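Long-range contact in globin (Chloroflexus aurantiacus, PDB 5D1V), which binds heme as a group II truncated hemoglobin and, judging from its family, probably binds and carries oxygen: residues Met73-Phe78 with Gln118-Arg123. Numbering follows the deposited sequence.
With HEM (protoporphyrin IX containing Fe), chain C.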
loop_
_atom_site.group_PDB
_atom_site.type_symbol
_atom_site.label_atom_id
_atom_site.label_comp_id
_atom_site.label_asym_id
_atom_site.label_seq_id
_atom_site.Cartn_x
_atom_site.Cartn_y
_atom_site.Cartn_z
ATOM N N MET A 73 13.265 20.025 9.677
ATOM C CA MET A 73 13.731 20.598 10.929
ATOM C C MET A 73 12.705 20.343 12.043
ATOM O O MET A 73 13.084 19.981 13.169
ATOM C CB MET A 73 13.999 22.104 10.765
ATOM C CG MET A 73 14.351 22.808 12.048
ATOM S SD MET A 73 14.307 24.603 11.829
ATOM C CE MET A 73 12.619 24.954 12.379
ATOM N N ARG A 74 11.417 20.489 11.734
ATOM C CA ARG A 74 10.406 20.376 12.776
ATOM C C ARG A 74 10.229 18.948 13.231
ATOM O O ARG A 74 9.728 18.717 14.333
ATOM C CB ARG A 74 9.054 20.914 12.314
ATOM C CG ARG A 74 8.967 22.402 12.105
ATOM C CD ARG A 74 7.538 22.760 11.729
ATOM N NE ARG A 74 7.427 24.077 11.121
ATOM C CZ ARG A 74 7.162 25.187 11.791
ATOM N NH1 ARG A 74 6.977 25.167 13.103
ATOM N NH2 ARG A 74 7.078 26.320 11.139
ATOM N N HIS A 75 10.638 17.982 12.406
ATOM C CA HIS A 75 10.474 16.583 12.772
ATOM C C HIS A 75 11.728 16.013 13.444
ATOM O O HIS A 75 11.718 14.876 13.883
ATOM C CB HIS A 75 10.106 15.729 11.557
ATOM C CG HIS A 75 8.706 15.923 11.094
ATOM N ND1 HIS A 75 8.278 17.076 10.454
ATOM C CD2 HIS A 75 7.617 15.122 11.188
ATOM C CE1 HIS A 75 6.992 16.945 10.150
ATOM N NE2 HIS A 75 6.576 15.784 10.602
ATOM N N ALA A 76 12.779 16.820 13.561
ATOM C CA ALA A 76 14.017 16.380 14.203
ATOM C C ALA A 76 13.799 15.812 15.622
ATOM O O ALA A 76 14.554 14.929 16.048
ATOM C CB ALA A 76 15.020 17.550 14.256
ATOM N N PRO A 77 12.820 16.344 16.383
ATOM C CA PRO A 77 12.690 15.806 17.759
ATOM C C PRO A 77 12.141 14.383 17.835
ATOM O O PRO A 77 12.216 13.777 18.919
ATOM C CB PRO A 77 11.722 16.787 18.437
ATOM C CG PRO A 77 11.851 18.034 17.667
ATOM C CD PRO A 77 12.071 17.597 16.227
ATOM N N PHE A 78 11.637 13.857 16.718
ATOM C CA PHE A 78 10.953 12.555 16.655
ATOM C C PHE A 78 11.874 11.527 15.999
ATOM O O PHE A 78 12.267 11.708 14.845
ATOM C CB PHE A 78 9.657 12.667 15.859
ATOM C CG PHE A 78 8.868 13.884 16.194
ATOM C CD1 PHE A 78 8.587 14.197 17.520
ATOM C CD2 PHE A 78 8.416 14.744 15.198
ATOM C CE1 PHE A 78 7.884 15.352 17.848
ATOM C CE2 PHE A 78 7.720 15.889 15.521
ATOM C CZ PHE A 78 7.460 16.202 16.857
ATOM N N GLN A 118 9.736 9.709 3.105
ATOM C CA GLN A 118 11.102 9.185 3.013
ATOM C C GLN A 118 12.100 10.219 3.493
ATOM O O GLN A 118 12.969 9.921 4.337
ATOM C CB GLN A 118 11.415 8.757 1.573
ATOM C CG GLN A 118 12.829 8.243 1.341
ATOM C CD GLN A 118 13.105 6.855 1.938
ATOM O OE1 GLN A 118 12.230 6.222 2.531
ATOM N NE2 GLN A 118 14.332 6.368 1.743
ATOM N N ALA A 119 11.977 11.434 2.970
ATOM C CA ALA A 119 12.912 12.507 3.306
ATOM C C ALA A 119 12.831 13.006 4.775
ATOM O O ALA A 119 13.705 13.759 5.230
ATOM C CB ALA A 119 12.689 13.657 2.360
ATOM N N MET A 120 11.797 12.622 5.505
ATOM C CA MET A 120 11.644 13.012 6.895
ATOM C C MET A 120 12.459 12.111 7.827
ATOM O O MET A 120 12.661 12.429 8.998
ATOM C CB MET A 120 10.175 12.955 7.294
ATOM C CG MET A 120 9.779 13.971 8.299
ATOM S SD MET A 120 9.790 15.621 7.575
ATOM C CE MET A 120 8.214 15.638 6.738
ATOM N N MET A 121 12.888 10.960 7.342
ATOM C CA MET A 121 13.553 10.014 8.227
ATOM C C MET A 121 14.837 10.630 8.768
ATOM O O MET A 121 15.562 11.319 8.037
ATOM C CB MET A 121 13.899 8.699 7.527
ATOM C CG MET A 121 12.674 7.896 7.125
ATOM S SD MET A 121 13.002 6.172 6.690
ATOM C CE MET A 121 14.541 5.774 7.494
ATOM N N ASN A 122 15.151 10.300 10.017
ATOM C CA ASN A 122 16.326 10.851 10.659
ATOM C C ASN A 122 17.121 9.858 11.516
ATOM O O ASN A 122 18.114 10.247 12.134
ATOM C CB ASN A 122 15.903 12.060 11.485
ATOM C CG ASN A 122 14.846 11.721 12.517
ATOM O OD1 ASN A 122 14.914 10.677 13.145
ATOM N ND2 ASN A 122 13.856 12.615 12.690
ATOM N N ARG A 123 16.727 8.586 11.547
ATOM C CA ARG A 123 17.446 7.583 12.354
ATOM C C ARG A 123 17.402 6.216 11.682
ATOM O O ARG A 123 16.307 5.758 11.348
ATOM C CB ARG A 123 16.840 7.470 13.752
ATOM C CG ARG A 123 17.510 6.406 14.625
ATOM C CD ARG A 123 18.153 7.002 15.869
ATOM N NE ARG A 123 19.274 6.203 16.382
ATOM C CZ ARG A 123 20.528 6.250 15.917
ATOM N NH1 ARG A 123 20.862 7.051 14.902
ATOM N NH2 ARG A 123 21.462 5.485 16.471
HETATM C CHA HEM C . 3.929 17.609 12.791
HETATM C CHB HEM C . 3.578 17.131 7.970
HETATM C CHC HEM C . 5.811 12.804 8.276
HETATM C CHD HEM C . 5.031 12.915 13.062
HETATM C C1A HEM C . 3.687 17.878 11.469
HETATM C C2A HEM C . 3.235 19.149 10.925
HETATM C C3A HEM C . 3.150 19.016 9.594
HETATM C C4A HEM C . 3.547 17.652 9.251
HETATM C CMA HEM C . 2.709 20.036 8.500
HETATM C CAA HEM C . 2.943 20.404 11.778
HETATM C CBA HEM C . 4.154 21.337 11.612
HETATM C CGA HEM C . 4.002 22.500 12.577
HETATM O O1A HEM C . 4.101 22.292 13.810
HETATM O O2A HEM C . 3.797 23.644 12.122
HETATM C C1B HEM C . 4.168 15.922 7.627
HETATM C C2B HEM C . 4.381 15.418 6.288
HETATM C C3B HEM C . 5.016 14.230 6.403
HETATM C C4B HEM C . 5.190 13.937 7.788
HETATM C CMB HEM C . 3.945 16.155 4.998
HETATM C CAB HEM C . 5.492 13.223 5.333
HETATM C CBB HEM C . 5.010 13.329 4.094
HETATM C C1C HEM C . 5.780 12.425 9.596
HETATM C C2C HEM C . 6.231 11.154 10.143
HETATM C C3C HEM C . 6.006 11.227 11.480
HETATM C C4C HEM C . 5.396 12.494 11.803
HETATM C CMC HEM C . 6.873 10.016 9.297
HETATM C CAC HEM C . 6.248 10.143 12.529
HETATM C CBC HEM C . 6.168 8.899 12.070
HETATM C C1D HEM C . 4.727 14.208 13.426
HETATM C C2D HEM C . 4.577 14.724 14.782
HETATM C C3D HEM C . 4.284 16.036 14.696
HETATM C C4D HEM C . 4.230 16.375 13.287
HETATM C CMD HEM C . 4.756 13.894 16.062
HETATM C CAD HEM C . 4.036 17.025 15.845
HETATM C CBD HEM C . 2.532 17.111 16.061
HETATM C CGD HEM C . 2.180 18.091 17.141
HETATM O O1D HEM C . 1.018 18.025 17.616
HETATM O O2D HEM C . 3.054 18.913 17.532
HETATM N NA HEM C . 3.881 16.997 10.412
HETATM N NB HEM C . 4.678 14.998 8.514
HETATM N NC HEM C . 5.316 13.208 10.636
HETATM N ND HEM C . 4.511 15.248 12.560
HETATM FE FE HEM C . 4.572 15.075 10.544
HETATM O O HOH W 1 2.521 14.402 10.623
#
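The carbonyl of Phe78 accepts a hydrogen bond from the Asn122 amide, ND2 to O 2.8 Å, which ties the proximal side of this truncated-globin heme pocket to the chain just beyond helix 105-119. The bond is fairly straight (159° at the hydrogen), with the oxygen almost in the amide plane. With CG between the backbone N and the carbonyl carbon (chi1 57°), Asn122 turns its amide toward the type I turn His75-Phe78, while its OD1 takes the backbone N-H of Ile80. Both ends of the amide are engaged, which supports its modelled orientation.

Deeper in, His75, the axial ligand, binds the heme iron through NE2 at 2.1 Å; a water also binds the iron at 2.2 Å. Met120 covers one face of the imidazole, with SD 3.8 Å from the ring centroid and CG making a CH-pi contact. The hydrogen bond from His75 ND1 to Leu71 O, in helix 71-74, should help fix the ring's rotation and may make the ligand more electron-rich. Phe78 lays a ring face over the heme methyl CMD, and Pro77 CB lies over the opposite face. Bent at chi2 and chi3, Met120 brings its methyl CE down to the porphyrin, 3.5 Å from heme C3B.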